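Conserved domain protein (PDB 2I7R) is of unknown function but belongs to the glyoxalase/bleomycin resistance/dioxygenase superfamily, whose paired beta-alpha-beta-beta-beta modules it shares. Local coordinates at residues L6-I11 with C47-Q52; I12-P17 with L58-S63; D22-L27 with A39-G44. All blocks are in the same frame, centred on the assembly; numbering follows the deposited sequence.

Contact 1: residues L6-I11 with C47-Q52; sequences LNQLDI and CLMLSQ
C47 opens the parallel ladder between strands 6-11 and 47-51, the first and last strands of a beta-alpha-beta-beta-beta module of the glyoxalase fold. Its backbone N donates to N7 O over 2.9 Å, almost straight at 177°, and its carbonyl receives L9 N. On the opposite face of the sheet from C47, L48 lies side by side with L9 and points the same way, bringing its CD1 methyl to 3.7 Å from L9 CD2; the same methyl also meets I11 CG1. Both leucines face the apolar layer that also includes I67 of strand 65-70. M49, a selenomethionine, returns to the C47 face. Its N binds L9 O at 2.8 Å and its O takes I11 N. The chain bends at chi2 (44°) and runs across Q8 at about a right angle, with CE 3.4 Å from Q8 OE1. L50 then sets its CD2 against I11 CB, and S51 N closes the ladder on I11 O. The outer edge of strand 6-11 pairs antiparallel with a strand of the second subunit, and D10 OD2 accepts a hydrogen bond from H68 of that chain. The other oxygen of the carboxylate, D10 OD1, takes Q8 NE2 on its syn lone pair at 2.9 Å, and OD1 itself lies only 3° out of the plane of the Q8 amide.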
ATOM      1  N   LEU A   6      -9.442   3.796  -0.547  1.00 26.61           N
ATOM      2  CA  LEU A   6      -8.135   3.225  -0.879  1.00 25.60           C
ATOM      3  C   LEU A   6      -8.323   1.761  -1.239  1.00 24.68           C
ATOM      4  O   LEU A   6      -8.592   0.959  -0.377  1.00 24.30           O
ATOM      5  CB  LEU A   6      -7.145   3.392   0.295  1.00 25.74           C
ATOM      6  CG  LEU A   6      -5.771   2.723   0.258  1.00 25.44           C
ATOM      7  CD1 LEU A   6      -5.069   2.985  -1.036  1.00 26.34           C
ATOM      8  CD2 LEU A   6      -4.933   3.226   1.421  1.00 25.94           C
ATOM      9  N   ASN A   7      -8.115   1.460  -2.520  1.00 24.07           N
ATOM     10  CA  ASN A   7      -8.695   0.345  -3.286  1.00 24.18           C
ATOM     11  C   ASN A   7      -7.614  -0.536  -3.885  1.00 22.34           C
ATOM     12  O   ASN A   7      -7.824  -1.714  -4.112  1.00 22.03           O
ATOM     13  CB  ASN A   7      -9.438   0.926  -4.531  1.00 24.04           C
ATOM     14  CG  ASN A   7     -10.885   0.692  -4.472  1.00 28.64           C
ATOM     15  OD1 ASN A   7     -11.422   0.476  -3.399  1.00 36.27           O
ATOM     16  ND2 ASN A   7     -11.549   0.725  -5.604  1.00 30.83           N
ATOM     17  N   GLN A   8      -6.508   0.099  -4.254  1.00 19.99           N
ATOM     18  CA  GLN A   8      -5.472  -0.521  -5.067  1.00 19.00           C
ATOM     19  C   GLN A   8      -4.107   0.042  -4.687  1.00 18.01           C
ATOM     20  O   GLN A   8      -3.944   1.242  -4.477  1.00 17.48           O
ATOM     21  CB  GLN A   8      -5.758  -0.253  -6.549  1.00 18.49           C
ATOM     22  CG  GLN A   8      -4.780  -0.889  -7.498  1.00 18.93           C
ATOM     23  CD  GLN A   8      -5.140  -0.665  -8.979  1.00 19.98           C
ATOM     24  OE1 GLN A   8      -6.317  -0.692  -9.362  1.00 22.10           O
ATOM     25  NE2 GLN A   8      -4.118  -0.468  -9.814  1.00 17.74           N
ATOM     26  N   LEU A   9      -3.128  -0.838  -4.608  1.00 16.84           N
ATOM     27  CA  LEU A   9      -1.778  -0.427  -4.338  1.00 15.50           C
ATOM     28  C   LEU A   9      -0.925  -1.040  -5.434  1.00 15.91           C
ATOM     29  O   LEU A   9      -1.037  -2.241  -5.715  1.00 15.59           O
ATOM     30  CB  LEU A   9      -1.353  -0.931  -2.949  1.00 15.00           C
ATOM     31  CG  LEU A   9       0.126  -0.855  -2.579  1.00 15.21           C
ATOM     32  CD1 LEU A   9       0.592   0.613  -2.398  1.00 11.18           C
ATOM     33  CD2 LEU A   9       0.383  -1.676  -1.331  1.00 14.18           C
ATOM     34  N   ASP A  10      -0.113  -0.214  -6.093  1.00 15.96           N
ATOM     35  CA  ASP A  10       0.837  -0.751  -7.059  1.00 16.89           C
ATOM     36  C   ASP A  10       2.236  -0.755  -6.460  1.00 16.73           C
ATOM     37  O   ASP A  10       2.634   0.200  -5.823  1.00 17.57           O
ATOM     38  CB  ASP A  10       0.908   0.091  -8.332  1.00 16.94           C
ATOM     39  CG  ASP A  10      -0.432   0.297  -9.000  1.00 18.75           C
ATOM     40  OD1 ASP A  10      -1.432  -0.332  -8.609  1.00 18.87           O
ATOM     41  OD2 ASP A  10      -0.457   1.136  -9.927  1.00 20.63           O
ATOM     42  N   ILE A  11       2.984  -1.804  -6.745  1.00 16.70           N
ATOM     43  CA  ILE A  11       4.409  -1.891  -6.432  1.00 16.90           C
ATOM     44  C   ILE A  11       5.163  -1.936  -7.762  1.00 17.37           C
ATOM     45  O   ILE A  11       4.901  -2.810  -8.610  1.00 16.09           O
ATOM     46  CB  ILE A  11       4.786  -3.185  -5.615  1.00 15.27           C
ATOM     47  CG1 ILE A  11       3.788  -3.470  -4.471  1.00 15.13           C
ATOM     48  CG2 ILE A  11       6.279  -3.112  -5.158  1.00 15.54           C
ATOM     49  CD1 ILE A  11       3.597  -2.293  -3.487  1.00 12.24           C
ATOM     50  N   CYS A  47      -7.036  -4.549  -4.068  1.00 24.00           N
ATOM     51  CA  CYS A  47      -6.177  -5.114  -5.117  1.00 23.13           C
ATOM     52  C   CYS A  47      -4.743  -4.693  -4.922  1.00 21.32           C
ATOM     53  O   CYS A  47      -4.475  -3.611  -4.440  1.00 21.95           O
ATOM     54  CB  CYS A  47      -6.606  -4.664  -6.501  1.00 23.03           C
ATOM     55  SG  CYS A  47      -8.039  -5.494  -7.064  1.00 27.91           S
ATOM     56  N   LEU A  48      -3.831  -5.559  -5.311  1.00 20.06           N
ATOM     57  CA  LEU A  48      -2.417  -5.260  -5.264  1.00 19.28           C
ATOM     58  C   LEU A  48      -1.853  -5.556  -6.657  1.00 18.98           C
ATOM     59  O   LEU A  48      -1.880  -6.697  -7.095  1.00 18.95           O
ATOM     60  CB  LEU A  48      -1.748  -6.105  -4.149  1.00 18.48           C
ATOM     61  CG  LEU A  48      -0.220  -6.112  -3.903  1.00 19.81           C
ATOM     62  CD1 LEU A  48       0.292  -4.799  -3.347  1.00 17.37           C
ATOM     63  CD2 LEU A  48       0.140  -7.214  -2.921  1.00 19.34           C
HETATM   64  N   MSE A  49      -1.351  -4.535  -7.347  1.00 18.32           N
HETATM   65  CA  MSE A  49      -0.690  -4.734  -8.636  1.00 19.08           C
HETATM   66  C   MSE A  49       0.855  -4.738  -8.529  1.00 19.19           C
HETATM   67  O   MSE A  49       1.452  -4.037  -7.695  1.00 19.09           O
HETATM   68  CB  MSE A  49      -1.097  -3.631  -9.632  1.00 19.48           C
HETATM   69  CG  MSE A  49      -2.476  -3.792 -10.284  1.00 22.60           C
HETATM   70 SE   MSE A  49      -3.962  -4.310  -9.137  1.00 32.75          SE
HETATM   71  CE  MSE A  49      -5.437  -3.756 -10.435  1.00 21.22           C
ATOM     72  N   LEU A  50       1.486  -5.498  -9.407  1.00 18.60           N
ATOM     73  CA  LEU A  50       2.915  -5.356  -9.660  1.00 19.81           C
ATOM     74  C   LEU A  50       3.039  -4.757 -11.051  1.00 20.79           C
ATOM     75  O   LEU A  50       2.346  -5.182 -11.979  1.00 21.03           O
ATOM     76  CB  LEU A  50       3.614  -6.709  -9.611  1.00 18.51           C
ATOM     77  CG  LEU A  50       3.294  -7.581  -8.397  1.00 17.87           C
ATOM     78  CD1 LEU A  50       3.970  -8.928  -8.569  1.00 17.48           C
ATOM     79  CD2 LEU A  50       3.757  -6.882  -7.099  1.00 17.52           C
ATOM     80  N   SER A  51       3.886  -3.759 -11.204  1.00 21.92           N
ATOM     81  CA  SER A  51       4.032  -3.145 -12.511  1.00 24.40           C
ATOM     82  C   SER A  51       5.490  -2.848 -12.809  1.00 25.32           C
ATOM     83  O   SER A  51       6.193  -2.346 -11.955  1.00 25.38           O
ATOM     84  CB  SER A  51       3.164  -1.894 -12.611  1.00 24.06           C
ATOM     85  OG  SER A  51       3.500  -1.162 -13.778  1.00 28.46           O
ATOM     86  N   GLN A  52       5.945  -3.172 -14.021  1.00 26.67           N
ATOM     87  CA  GLN A  52       7.294  -2.813 -14.437  1.00 27.90           C
ATOM     88  C   GLN A  52       7.311  -1.379 -14.985  1.00 27.94           C
ATOM     89  O   GLN A  52       8.258  -0.624 -14.786  1.00 27.03           O
ATOM     90  CB  GLN A  52       7.807  -3.812 -15.465  1.00 29.06           C
ATOM     91  CG  GLN A  52       9.291  -3.681 -15.766  1.00 32.28           C
ATOM     92  CD  GLN A  52       9.670  -4.370 -17.074  1.00 38.38           C
ATOM     93  OE1 GLN A  52       9.169  -5.457 -17.382  1.00 41.17           O
ATOM     94  NE2 GLN A  52      10.551  -3.736 -17.853  1.00 37.89           N
TER

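Contact 2: residues I12-P17 with L58-S63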
ATOM      1  N   ILE A  12       6.098  -1.007  -7.931  1.00 18.42           N
ATOM      2  CA  ILE A  12       6.894  -0.941  -9.161  1.00 18.84           C
ATOM      3  C   ILE A  12       8.162  -1.790  -8.952  1.00 19.58           C
ATOM      4  O   ILE A  12       8.948  -1.553  -7.995  1.00 18.53           O
ATOM      5  CB  ILE A  12       7.291   0.497  -9.495  1.00 19.52           C
ATOM      6  CG1 ILE A  12       6.094   1.437  -9.482  1.00 19.86           C
ATOM      7  CG2 ILE A  12       8.062   0.567 -10.805  1.00 21.85           C
ATOM      8  CD1 ILE A  12       4.843   0.850 -10.124  1.00 26.42           C
ATOM      9  N   VAL A  13       8.334  -2.780  -9.830  1.00 19.57           N
ATOM     10  CA  VAL A  13       9.426  -3.764  -9.750  1.00 21.19           C
ATOM     11  C   VAL A  13       9.948  -4.093 -11.166  1.00 22.94           C
ATOM     12  O   VAL A  13       9.194  -4.007 -12.131  1.00 23.32           O
ATOM     13  CB  VAL A  13       8.992  -5.061  -8.987  1.00 20.75           C
ATOM     14  CG1 VAL A  13       8.543  -4.732  -7.550  1.00 19.11           C
ATOM     15  CG2 VAL A  13       7.882  -5.852  -9.745  1.00 20.57           C
ATOM     16  N   SER A  14      11.216  -4.479 -11.299  1.00 24.61           N
ATOM     17  CA  SER A  14      11.766  -4.790 -12.631  1.00 26.40           C
ATOM     18  C   SER A  14      11.431  -6.192 -13.137  1.00 27.02           C
ATOM     19  O   SER A  14      11.425  -6.435 -14.348  1.00 27.57           O
ATOM     20  CB  SER A  14      13.279  -4.591 -12.660  1.00 26.49           C
ATOM     21  OG  SER A  14      13.868  -5.506 -11.765  1.00 29.79           O
ATOM     22  N   ASN A  15      11.130  -7.113 -12.229  1.00 27.37           N
ATOM     23  CA  ASN A  15      10.923  -8.496 -12.642  1.00 27.30           C
ATOM     24  C   ASN A  15       9.594  -9.035 -12.139  1.00 26.47           C
ATOM     25  O   ASN A  15       9.527  -9.849 -11.212  1.00 26.29           O
ATOM     26  CB  ASN A  15      12.087  -9.369 -12.180  1.00 27.70           C
ATOM     27  CG  ASN A  15      12.056 -10.749 -12.802  1.00 31.40           C
ATOM     28  OD1 ASN A  15      11.073 -11.146 -13.452  1.00 34.67           O
ATOM     29  ND2 ASN A  15      13.123 -11.507 -12.589  1.00 33.93           N
ATOM     30  N   VAL A  16       8.535  -8.553 -12.760  1.00 24.81           N
ATOM     31  CA  VAL A  16       7.187  -8.906 -12.393  1.00 23.91           C
ATOM     32  C   VAL A  16       6.932 -10.433 -12.332  1.00 24.03           C
ATOM     33  O   VAL A  16       6.352 -10.891 -11.332  1.00 23.21           O
ATOM     34  CB  VAL A  16       6.177  -8.194 -13.300  1.00 23.84           C
ATOM     35  CG1 VAL A  16       4.762  -8.708 -13.055  1.00 23.05           C
ATOM     36  CG2 VAL A  16       6.268  -6.715 -13.075  1.00 23.45           C
ATOM     37  N   PRO A  17       7.350 -11.222 -13.383  1.00 23.45           N
ATOM     38  CA  PRO A  17       7.057 -12.653 -13.237  1.00 23.43           C
ATOM     39  C   PRO A  17       7.615 -13.309 -11.973  1.00 23.38           C
ATOM     40  O   PRO A  17       6.898 -14.079 -11.349  1.00 22.83           O
ATOM     41  CB  PRO A  17       7.594 -13.278 -14.542  1.00 23.49           C
ATOM     42  CG  PRO A  17       7.519 -12.117 -15.547  1.00 22.87           C
ATOM     43  CD  PRO A  17       7.979 -10.944 -14.698  1.00 23.64           C
ATOM     44  N   LEU A  58       9.219   7.781 -11.353  1.00 27.47           N
ATOM     45  CA  LEU A  58       9.535   7.269 -10.003  1.00 26.21           C
ATOM     46  C   LEU A  58      10.583   6.157 -10.126  1.00 25.02           C
ATOM     47  O   LEU A  58      10.956   5.772 -11.232  1.00 25.33           O
ATOM     48  CB  LEU A  58       8.251   6.794  -9.262  1.00 26.11           C
ATOM     49  CG  LEU A  58       7.270   5.827  -9.959  1.00 25.69           C
ATOM     50  CD1 LEU A  58       7.994   4.643 -10.499  1.00 26.31           C
ATOM     51  CD2 LEU A  58       6.132   5.369  -9.050  1.00 26.48           C
ATOM     52  N   GLU A  59      11.037   5.629  -9.000  1.00 23.19           N
ATOM     53  CA  GLU A  59      12.022   4.556  -9.015  1.00 21.97           C
ATOM     54  C   GLU A  59      11.364   3.220  -8.674  1.00 21.14           C
ATOM     55  O   GLU A  59      10.260   3.188  -8.151  1.00 21.66           O
ATOM     56  CB  GLU A  59      13.131   4.887  -8.012  1.00 21.99           C
ATOM     57  CG  GLU A  59      13.731   6.244  -8.210  1.00 20.68           C
ATOM     58  CD  GLU A  59      14.830   6.558  -7.197  1.00 21.82           C
ATOM     59  OE1 GLU A  59      14.851   5.956  -6.114  1.00 29.09           O
ATOM     60  OE2 GLU A  59      15.673   7.414  -7.467  1.00 19.10           O
ATOM     61  N   ASN A  60      12.017   2.112  -8.979  1.00 20.73           N
ATOM     62  CA  ASN A  60      11.550   0.840  -8.454  1.00 19.98           C
ATOM     63  C   ASN A  60      11.543   0.855  -6.932  1.00 19.58           C
ATOM     64  O   ASN A  60      12.298   1.617  -6.255  1.00 17.99           O
ATOM     65  CB  ASN A  60      12.353  -0.350  -9.002  1.00 21.34           C
ATOM     66  CG  ASN A  60      12.227  -0.476 -10.521  1.00 23.22           C
ATOM     67  OD1 ASN A  60      11.338   0.113 -11.135  1.00 27.19           O
ATOM     68  ND2 ASN A  60      13.132  -1.197 -11.121  1.00 24.85           N
ATOM     69  N   PHE A  61      10.636   0.044  -6.405  1.00 18.82           N
ATOM     70  CA  PHE A  61      10.414  -0.060  -4.991  1.00 18.23           C
ATOM     71  C   PHE A  61      11.691  -0.565  -4.379  1.00 18.23           C
ATOM     72  O   PHE A  61      12.300  -1.467  -4.914  1.00 18.73           O
ATOM     73  CB  PHE A  61       9.273  -1.045  -4.672  1.00 16.70           C
ATOM     74  CG  PHE A  61       9.025  -1.185  -3.190  1.00 16.44           C
ATOM     75  CD1 PHE A  61       8.413  -0.149  -2.477  1.00 14.07           C
ATOM     76  CD2 PHE A  61       9.457  -2.307  -2.498  1.00 15.28           C
ATOM     77  CE1 PHE A  61       8.187  -0.260  -1.100  1.00 15.16           C
ATOM     78  CE2 PHE A  61       9.255  -2.417  -1.098  1.00 16.39           C
ATOM     79  CZ  PHE A  61       8.626  -1.402  -0.402  1.00 11.66           C
ATOM     80  N   GLN A  62      12.077   0.033  -3.271  1.00 19.17           N
ATOM     81  CA  GLN A  62      13.190  -0.427  -2.472  1.00 21.49           C
ATOM     82  C   GLN A  62      12.702  -1.019  -1.143  1.00 21.30           C
ATOM     83  O   GLN A  62      12.677  -2.238  -0.962  1.00 22.09           O
ATOM     84  CB  GLN A  62      14.207   0.712  -2.301  1.00 21.34           C
ATOM     85  CG  GLN A  62      14.993   0.947  -3.641  1.00 24.00           C
ATOM     86  CD  GLN A  62      15.909   2.158  -3.623  1.00 25.27           C
ATOM     87  OE1 GLN A  62      16.561   2.448  -2.610  1.00 29.00           O
ATOM     88  NE2 GLN A  62      15.974   2.877  -4.768  1.00 28.63           N
ATOM     89  N   SER A  63      12.290  -0.176  -0.212  1.00 21.35           N
ATOM     90  CA  SER A  63      11.867  -0.684   1.094  1.00 21.28           C
ATOM     91  C   SER A  63      10.877   0.298   1.706  1.00 19.75           C
ATOM     92  O   SER A  63      10.476   1.241   1.054  1.00 19.33           O
ATOM     93  CB  SER A  63      13.096  -0.922   2.020  1.00 21.67           C
ATOM     94  OG  SER A  63      12.792  -1.812   3.109  1.00 22.74           O
TER
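I12 O and F61 N form the backbone hydrogen bond that joins the segments, 2.8 Å long and nearly straight at 174°. Around this bond the loop 58-63 lays three residues, L58, N60 and F61, against I12, whose CB is directed at the loop. The CB of F61 comes within 3.4 Å of I12 O, while the phenyl ring leads away from the contact. On another part of I12, the CG2 branch meets the amide oxygen of N60, with CG2 to OD1 at 3.3 Å, and the two side chains run at about a right angle. The CG1 branch instead packs on L58, 3.9 Å from CD1, with CD2 of the same leucine scarcely farther off. L58 holds its CG between its own backbone N and carbonyl carbon (chi1 50°), which brings both methyls to CG1. At the margin, the other end of the N60 amide, ND2, lies 3.7 Å from S14 CB.

One shell out, H54 NE2 is hydrogen-bonded to N60 OD1, which helps to fix the turn of that amide beside I12. Across the dimer interface, S63 OG of the second subunit is hydrogen-bonded to E59 N, and by the symmetry of the pair S63 OG of this chain to E59 N of the second subunit. The contact thus lies where strand 5-12 gives way to the turn before helix 16-27, braced by the loop that leads from strand 46-51 to strand 65-70.

Contact 3: residues D22-L27 with A39-G44; sequences DLEHIL and AQFTIG
L23 and F41 meet between helix 16-27 and strand 38-43, where the helix covers one face of the four-stranded sheet in a beta-alpha-beta-beta-beta module. The short helical and strand segments run nearly parallel, 13° apart, with their axes 10.9 Å from each other. L23 applies its CB to the far end of the ring, 3.8 Å from F41 CZ, and places CD2 near CE2; its side chain crosses that of the phenylalanine at a slant.

E24 follows with the aliphatic part of its chain. Its CG sits at the ring edge, near the ring plane, 3.6 Å from F41 CE1, and the carboxylate plane stands 87° to the ring. Beyond CG the chain is extended (chi2 -178°), carrying the charged end past the phenyl group to A31, whose backbone N donates to OE2.

One turn after L23, L27 brings a single methyl, CD1, to two partners: F41 CD1 at 3.8 Å and, across to the next residue on this face of the strand, I43 CD1 at 4.1 Å. F41 and I43, alternate positions on the strand, both direct their CB atoms at the helix from the same face of the sheet. C20 of the same helix also touches F41, and I69 of strand 65-70 packs against both L27 and I43.

Across the two segments the closest approaches are all between carbon atoms, so the helix is held to the sheet here by apolar packing around the phenyl ring, while E24 contributes its CG methylene and its OE2 is held by the backbone N of A31.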
ATOM      1  N   ASP A  22       6.614 -15.411  -6.523  1.00 19.75           N
ATOM      2  CA  ASP A  22       6.935 -15.413  -5.088  1.00 20.08           C
ATOM      3  C   ASP A  22       5.740 -14.994  -4.212  1.00 19.88           C
ATOM      4  O   ASP A  22       5.475 -15.599  -3.182  1.00 20.05           O
ATOM      5  CB  ASP A  22       8.112 -14.482  -4.805  1.00 20.19           C
ATOM      6  CG  ASP A  22       9.430 -14.998  -5.360  1.00 21.90           C
ATOM      7  OD1 ASP A  22       9.479 -16.162  -5.797  1.00 26.51           O
ATOM      8  OD2 ASP A  22      10.412 -14.227  -5.358  1.00 23.56           O
ATOM      9  N   LEU A  23       5.069 -13.927  -4.621  1.00 19.47           N
ATOM     10  CA  LEU A  23       3.872 -13.421  -3.946  1.00 20.36           C
ATOM     11  C   LEU A  23       2.723 -14.442  -3.931  1.00 20.05           C
ATOM     12  O   LEU A  23       2.059 -14.588  -2.924  1.00 18.86           O
ATOM     13  CB  LEU A  23       3.441 -12.096  -4.586  1.00 20.07           C
ATOM     14  CG  LEU A  23       3.044 -10.916  -3.690  1.00 22.96           C
ATOM     15  CD1 LEU A  23       3.810 -10.829  -2.348  1.00 21.03           C
ATOM     16  CD2 LEU A  23       3.084  -9.564  -4.466  1.00 21.53           C
ATOM     17  N   GLU A  24       2.537 -15.198  -5.023  1.00 20.74           N
ATOM     18  CA  GLU A  24       1.559 -16.310  -5.036  1.00 21.75           C
ATOM     19  C   GLU A  24       1.812 -17.401  -3.980  1.00 22.21           C
ATOM     20  O   GLU A  24       0.868 -17.872  -3.360  1.00 22.10           O
ATOM     21  CB  GLU A  24       1.459 -16.941  -6.429  1.00 21.51           C
ATOM     22  CG  GLU A  24       1.180 -15.923  -7.518  1.00 22.56           C
ATOM     23  CD  GLU A  24       1.015 -16.528  -8.906  1.00 24.08           C
ATOM     24  OE1 GLU A  24       1.831 -17.387  -9.317  1.00 25.09           O
ATOM     25  OE2 GLU A  24       0.057 -16.111  -9.592  1.00 27.82           O
ATOM     26  N   HIS A  25       3.073 -17.810  -3.785  1.00 22.48           N
ATOM     27  CA  HIS A  25       3.384 -18.788  -2.738  1.00 22.72           C
ATOM     28  C   HIS A  25       3.126 -18.185  -1.362  1.00 22.53           C
ATOM     29  O   HIS A  25       2.515 -18.821  -0.503  1.00 21.97           O
ATOM     30  CB  HIS A  25       4.822 -19.297  -2.832  1.00 23.14           C
ATOM     31  CG  HIS A  25       5.095 -20.099  -4.057  1.00 26.09           C
ATOM     32  ND1 HIS A  25       5.901 -19.646  -5.077  1.00 30.51           N
ATOM     33  CD2 HIS A  25       4.659 -21.323  -4.436  1.00 28.73           C
ATOM     34  CE1 HIS A  25       5.955 -20.560  -6.031  1.00 31.89           C
ATOM     35  NE2 HIS A  25       5.215 -21.590  -5.662  1.00 31.57           N
ATOM     36  N   ILE A  26       3.559 -16.944  -1.161  1.00 22.36           N
ATOM     37  CA  ILE A  26       3.343 -16.314   0.137  1.00 22.08           C
ATOM     38  C   ILE A  26       1.857 -16.130   0.469  1.00 21.85           C
ATOM     39  O   ILE A  26       1.440 -16.364   1.598  1.00 22.09           O
ATOM     40  CB  ILE A  26       4.064 -14.987   0.222  1.00 22.44           C
ATOM     41  CG1 ILE A  26       5.575 -15.237   0.289  1.00 22.62           C
ATOM     42  CG2 ILE A  26       3.537 -14.169   1.437  1.00 23.00           C
ATOM     43  CD1 ILE A  26       6.389 -14.071  -0.122  1.00 23.18           C
ATOM     44  N   LEU A  27       1.068 -15.712  -0.514  1.00 21.02           N
ATOM     45  CA  LEU A  27      -0.327 -15.409  -0.300  1.00 21.29           C
ATOM     46  C   LEU A  27      -1.183 -16.663  -0.436  1.00 23.24           C
ATOM     47  O   LEU A  27      -2.355 -16.683  -0.028  1.00 23.18           O
ATOM     48  CB  LEU A  27      -0.792 -14.373  -1.317  1.00 21.09           C
ATOM     49  CG  LEU A  27      -0.288 -12.931  -1.180  1.00 20.49           C
ATOM     50  CD1 LEU A  27      -0.670 -12.133  -2.433  1.00 17.84           C
ATOM     51  CD2 LEU A  27      -0.815 -12.298   0.141  1.00 15.17           C
ATOM     52  N   ALA A  39       0.993  -7.731 -12.966  1.00 23.10           N
ATOM     53  CA  ALA A  39       0.232  -8.807 -12.280  1.00 22.17           C
ATOM     54  C   ALA A  39      -0.782  -8.174 -11.335  1.00 22.27           C
ATOM     55  O   ALA A  39      -0.536  -7.107 -10.750  1.00 22.29           O
ATOM     56  CB  ALA A  39       1.166  -9.757 -11.497  1.00 22.19           C
ATOM     57  N   GLN A  40      -1.933  -8.813 -11.197  1.00 21.87           N
ATOM     58  CA  GLN A  40      -2.990  -8.276 -10.372  1.00 21.76           C
ATOM     59  C   GLN A  40      -3.393  -9.327  -9.388  1.00 21.69           C
ATOM     60  O   GLN A  40      -3.741 -10.439  -9.787  1.00 23.07           O
ATOM     61  CB  GLN A  40      -4.224  -7.922 -11.219  1.00 21.56           C
ATOM     62  CG  GLN A  40      -5.539  -7.772 -10.409  1.00 20.60           C
ATOM     63  CD  GLN A  40      -6.763  -7.660 -11.331  1.00 22.39           C
ATOM     64  OE1 GLN A  40      -6.714  -6.964 -12.351  1.00 22.72           O
ATOM     65  NE2 GLN A  40      -7.849  -8.348 -10.981  1.00 19.94           N
ATOM     66  N   PHE A  41      -3.408  -8.958  -8.112  1.00 20.56           N
ATOM     67  CA  PHE A  41      -3.934  -9.808  -7.083  1.00 19.84           C
ATOM     68  C   PHE A  41      -5.146  -9.131  -6.497  1.00 20.63           C
ATOM     69  O   PHE A  41      -5.168  -7.915  -6.339  1.00 20.84           O
ATOM     70  CB  PHE A  41      -2.903 -10.009  -5.957  1.00 19.38           C
ATOM     71  CG  PHE A  41      -1.695 -10.821  -6.358  1.00 17.71           C
ATOM     72  CD1 PHE A  41      -1.634 -12.180  -6.071  1.00 17.64           C
ATOM     73  CD2 PHE A  41      -0.621 -10.228  -7.007  1.00 16.38           C
ATOM     74  CE1 PHE A  41      -0.520 -12.939  -6.420  1.00 16.49           C
ATOM     75  CE2 PHE A  41       0.517 -10.995  -7.346  1.00 14.18           C
ATOM     76  CZ  PHE A  41       0.558 -12.330  -7.057  1.00 13.64           C
ATOM     77  N   THR A  42      -6.157  -9.924  -6.173  1.00 21.40           N
ATOM     78  CA  THR A  42      -7.256  -9.462  -5.328  1.00 22.48           C
ATOM     79  C   THR A  42      -7.049 -10.096  -3.942  1.00 22.37           C
ATOM     80  O   THR A  42      -6.797 -11.303  -3.820  1.00 22.80           O
ATOM     81  CB  THR A  42      -8.616  -9.807  -5.980  1.00 22.97           C
ATOM     82  OG1 THR A  42      -8.680  -9.171  -7.276  1.00 24.95           O
ATOM     83  CG2 THR A  42      -9.799  -9.332  -5.124  1.00 24.04           C
ATOM     84  N   ILE A  43      -7.063  -9.266  -2.910  1.00 22.10           N
ATOM     85  CA  ILE A  43      -6.929  -9.742  -1.550  1.00 22.43           C
ATOM     86  C   ILE A  43      -8.073  -9.190  -0.726  1.00 23.74           C
ATOM     87  O   ILE A  43      -7.951  -8.126  -0.090  1.00 24.05           O
ATOM     88  CB  ILE A  43      -5.581  -9.354  -0.885  1.00 21.99           C
ATOM     89  CG1 ILE A  43      -4.366  -9.616  -1.813  1.00 20.76           C
ATOM     90  CG2 ILE A  43      -5.449 -10.110   0.427  1.00 22.52           C
ATOM     91  CD1 ILE A  43      -3.028  -8.953  -1.366  1.00 21.28           C
ATOM     92  N   GLY A  44      -9.180  -9.928  -0.734  1.00 24.72           N
ATOM     93  CA  GLY A  44     -10.411  -9.503  -0.079  1.00 26.25           C
ATOM     94  C   GLY A  44     -10.981  -8.335  -0.858  1.00 27.50           C
ATOM     95  O   GLY A  44     -11.323  -8.471  -2.017  1.00 27.49           O
TER

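In the fold
Strand 5-12, helix 16-27, strand 38-43 and strand 46-51 supply most of the three contacts, all within one module; loop 58-63 leads on toward strand 65-70, which starts the second. Contacts 1 and 3 have centres about 11 Å apart and share a sheet, in which strands 46-51 and 38-43 are neighbours. Contacts 1 and 2 are equally far apart, with their segments alternating along the chain. Contacts 2 and 3, about 16 Å apart, both draw on helix 16-27, and contact 3 lies between the two segments of each of the others in sequence. Together they join the sheet, its covering helix and the connecting loop, and all three reach the second subunit.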